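Oxidoreductase, short chain dehydrogenase/reductase family protein (Collinsella aerofaciens ATCC 25986, PDB 5GT9) catalyses the NADPH-dependent reduction of the 7-oxo group of 7-oxolithocholate to give ursodeoxycholate, working as a homodimer of the short-chain dehydrogenase/reductase family. Local coordinates at residues 11-16 with 85-90. Sequence-based numbering, arbitrary orientation.
Sequences GLILGA and MGFMSY. With NAP (NADP nicotinamide-adenine-dinucleotide phosphate), chain D.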
loop_
_atom_site.group_PDB
_atom_site.type_symbol
_atom_site.label_atom_id
_atom_site.label_comp_id
_atom_site.label_asym_id
_atom_site.label_seq_id
_atom_site.Cartn_x
_atom_site.Cartn_y
_atom_site.Cartn_z
ATOM N N GLY B 11 2.090 5.183 31.564
ATOM C CA GLY B 11 1.512 4.548 30.359
ATOM C C GLY B 11 2.172 3.212 30.105
ATOM O O GLY B 11 3.341 2.980 30.401
ATOM N N LEU B 12 1.381 2.300 29.556
ATOM C CA LEU B 12 1.777 0.896 29.399
ATOM C C LEU B 12 1.888 0.550 27.884
ATOM O O LEU B 12 0.888 0.603 27.183
ATOM C CB LEU B 12 0.718 0.044 30.067
ATOM C CG LEU B 12 0.754 -1.493 29.873
ATOM C CD1 LEU B 12 2.042 -2.039 30.460
ATOM C CD2 LEU B 12 -0.491 -2.061 30.595
ATOM N N ILE B 13 3.070 0.168 27.443
ATOM C CA ILE B 13 3.322 -0.170 26.023
ATOM C C ILE B 13 3.451 -1.677 25.969
ATOM O O ILE B 13 4.437 -2.239 26.397
ATOM C CB ILE B 13 4.517 0.578 25.394
ATOM C CG1 ILE B 13 4.387 2.092 25.694
ATOM C CG2 ILE B 13 4.597 0.332 23.899
ATOM C CD1 ILE B 13 3.065 2.750 25.325
ATOM N N LEU B 14 2.465 -2.333 25.384
ATOM C CA LEU B 14 2.449 -3.795 25.333
ATOM C C LEU B 14 3.082 -4.200 23.972
ATOM O O LEU B 14 2.430 -4.230 22.932
ATOM C CB LEU B 14 1.055 -4.331 25.514
ATOM C CG LEU B 14 0.511 -4.018 26.912
ATOM C CD1 LEU B 14 -0.978 -4.064 26.914
ATOM C CD2 LEU B 14 1.068 -4.976 27.944
ATOM N N GLY B 15 4.370 -4.458 24.030
ATOM C CA GLY B 15 5.220 -4.830 22.865
ATOM C C GLY B 15 6.047 -3.663 22.542
ATOM O O GLY B 15 5.757 -2.912 21.605
ATOM N N ALA B 16 7.114 -3.474 23.324
ATOM C CA ALA B 16 7.703 -2.150 23.412
ATOM C C ALA B 16 9.082 -2.002 22.808
ATOM O O ALA B 16 9.606 -0.865 22.716
ATOM C CB ALA B 16 7.739 -1.749 24.860
ATOM N N MET B 85 -2.409 4.793 36.495
ATOM C CA MET B 85 -2.331 4.428 35.107
ATOM C C MET B 85 -3.126 5.394 34.314
ATOM O O MET B 85 -4.252 5.711 34.652
ATOM C CB MET B 85 -2.891 3.000 34.876
ATOM C CG MET B 85 -2.077 1.906 35.540
ATOM S SD MET B 85 -0.341 1.863 35.188
ATOM C CE MET B 85 -0.239 1.660 33.397
ATOM N N GLY B 86 -2.549 5.856 33.207
ATOM C CA GLY B 86 -3.247 6.718 32.295
ATOM C C GLY B 86 -3.376 6.328 30.827
ATOM O O GLY B 86 -4.182 6.930 30.111
ATOM N N PHE B 87 -2.555 5.396 30.373
ATOM C CA PHE B 87 -2.482 5.029 28.975
ATOM C C PHE B 87 -2.116 3.536 28.805
ATOM O O PHE B 87 -1.300 2.955 29.540
ATOM C CB PHE B 87 -1.454 5.867 28.245
ATOM C CG PHE B 87 -1.343 5.581 26.780
ATOM C CD1 PHE B 87 -2.262 6.157 25.851
ATOM C CD2 PHE B 87 -0.352 4.773 26.295
ATOM C CE1 PHE B 87 -2.129 5.920 24.489
ATOM C CE2 PHE B 87 -0.249 4.541 24.922
ATOM C CZ PHE B 87 -1.118 5.132 24.033
ATOM N N MET B 88 -2.747 2.952 27.801
ATOM C CA MET B 88 -2.352 1.615 27.309
ATOM C C MET B 88 -2.298 1.606 25.770
ATOM O O MET B 88 -3.137 2.204 25.116
ATOM C CB MET B 88 -3.363 0.595 27.815
ATOM C CG MET B 88 -2.984 -0.842 27.552
ATOM S SD MET B 88 -4.443 -1.971 27.531
ATOM C CE MET B 88 -4.730 -1.860 25.776
ATOM N N SER B 89 -1.303 0.914 25.190
ATOM C CA SER B 89 -1.327 0.572 23.775
ATOM C C SER B 89 -0.955 -0.871 23.564
ATOM O O SER B 89 0.102 -1.329 24.031
ATOM C CB SER B 89 -0.379 1.477 22.993
ATOM O OG SER B 89 -0.321 1.118 21.626
ATOM N N TYR B 90 -1.783 -1.593 22.819
ATOM C CA TYR B 90 -1.453 -2.929 22.402
ATOM C C TYR B 90 -0.808 -2.873 21.025
ATOM O O TYR B 90 -1.484 -2.556 20.042
ATOM C CB TYR B 90 -2.648 -3.859 22.426
ATOM C CG TYR B 90 -2.258 -5.314 22.521
ATOM C CD1 TYR B 90 -1.836 -5.858 23.751
ATOM C CD2 TYR B 90 -2.213 -6.136 21.388
ATOM C CE1 TYR B 90 -1.431 -7.163 23.855
ATOM C CE2 TYR B 90 -1.832 -7.454 21.508
ATOM C CZ TYR B 90 -1.472 -7.971 22.740
ATOM O OH TYR B 90 -1.046 -9.294 22.869
HETATM P PA NAP D . 7.253 -3.896 16.140
HETATM O O1A NAP D . 6.791 -2.476 15.934
HETATM O O2A NAP D . 8.728 -4.128 16.275
HETATM O O5B NAP D . 6.585 -4.485 17.479
HETATM C C5B NAP D . 6.947 -3.931 18.725
HETATM C C4B NAP D . 7.469 -5.000 19.679
HETATM O O4B NAP D . 6.459 -5.841 20.199
HETATM C C3B NAP D . 8.472 -5.915 19.028
HETATM O O3B NAP D . 9.703 -5.249 18.858
HETATM C C2B NAP D . 8.473 -7.094 19.964
HETATM O O2B NAP D . 9.686 -7.037 20.768
HETATM C C1B NAP D . 7.153 -6.931 20.732
HETATM N N9A NAP D . 6.491 -8.217 20.672
HETATM C C8A NAP D . 6.219 -8.989 19.562
HETATM N N7A NAP D . 5.668 -10.139 19.944
HETATM C C5A NAP D . 5.560 -10.143 21.268
HETATM C C6A NAP D . 5.145 -11.081 22.258
HETATM N N6A NAP D . 4.600 -12.308 21.919
HETATM N N1A NAP D . 5.183 -10.663 23.517
HETATM C C2A NAP D . 5.680 -9.458 23.909
HETATM N N3A NAP D . 6.108 -8.566 23.049
HETATM C C4A NAP D . 6.083 -8.859 21.740
HETATM O O3 NAP D . 6.655 -5.060 15.193
HETATM P PN NAP D . 5.735 -5.001 13.887
HETATM O O1N NAP D . 5.699 -6.427 13.321
HETATM O O2N NAP D . 6.222 -3.828 13.062
HETATM O O5D NAP D . 4.268 -4.805 14.509
HETATM C C5D NAP D . 3.936 -3.632 15.256
HETATM C C4D NAP D . 2.441 -3.373 15.031
HETATM O O4D NAP D . 2.268 -2.691 13.780
HETATM C C3D NAP D . 1.584 -4.619 14.975
HETATM O O3D NAP D . 0.388 -4.438 15.709
HETATM C C2D NAP D . 1.321 -4.824 13.505
HETATM O O2D NAP D . 0.150 -5.570 13.203
HETATM C C1D NAP D . 1.316 -3.385 12.975
HETATM N N1N NAP D . 1.680 -3.361 11.542
HETATM C C2N NAP D . 2.991 -3.242 11.200
HETATM C C3N NAP D . 3.363 -3.259 9.869
HETATM C C7N NAP D . 4.775 -3.099 9.432
HETATM O O7N NAP D . 4.922 -2.890 8.247
HETATM N N7N NAP D . 5.821 -3.062 10.318
HETATM C C4N NAP D . 2.374 -3.345 8.901
HETATM C C5N NAP D . 1.037 -3.385 9.263
HETATM C C6N NAP D . 0.718 -3.443 10.625
HETATM P P2B NAP D . 10.214 -8.372 21.573
HETATM O O1X NAP D . 11.394 -7.900 22.432
HETATM O O2X NAP D . 9.167 -8.946 22.392
HETATM O O3X NAP D . 10.755 -9.265 20.463
#
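Leu-12 and Leu-14 pair with Met-88 and Tyr-90 where strands 10-14 and 85-90 run parallel as neighbours, at the point where the strand order of the Rossmann fold (3-2-1-4-5-6-7) switches direction. Three backbone bonds of 2.8 to 3.0 Å join them: Leu-12 N to Phe-87 O, Ser-89 N to Leu-12 O and Leu-14 N to Ser-89 O. The first is bent, its donor lying above the carbonyl plane of Phe-87.

Packing is dense on the face of the leucines, which helix 105-133 covers. Flexible, apolar side chains suit this layer: Met-88 CG lies 3.8 Å from Leu-14 CD1 and also reaches Leu-12 CD2, while Met-85, folded back about CB-CG (chi2 -53°), swings its CE against Leu-12 CB. Tyr-90 fits as an aromatic that can also satisfy a buried polar end, since its hydroxyl bonds to Val-114 O.

The other face has fewer contacts across the pair but is still buried, Phe-24 of helix 19-30 touching Ile-13 and Ser-89. Gly-11 leaves room beside Phe-87, whose ring edge receives Ile-13 CD1, 3.8 Å from Phe-87 CE2. Small Ser-89 turns its hydroxyl to Ile-139 O. Past Leu-14, whose backbone also bonds to Val-91, the first strand gives way to a turn at the cofactor: Gly-15, whose positive phi and neighbouring ribose leave no place for a CB, brings its CA within 3.1 Å of O4B of the adenosine ribose of NADP. Back in the packed layer, Leu-14 CD1 sits at the Tyr-90 ring edge, in plane, 3.7 Å from Tyr-90 CD1.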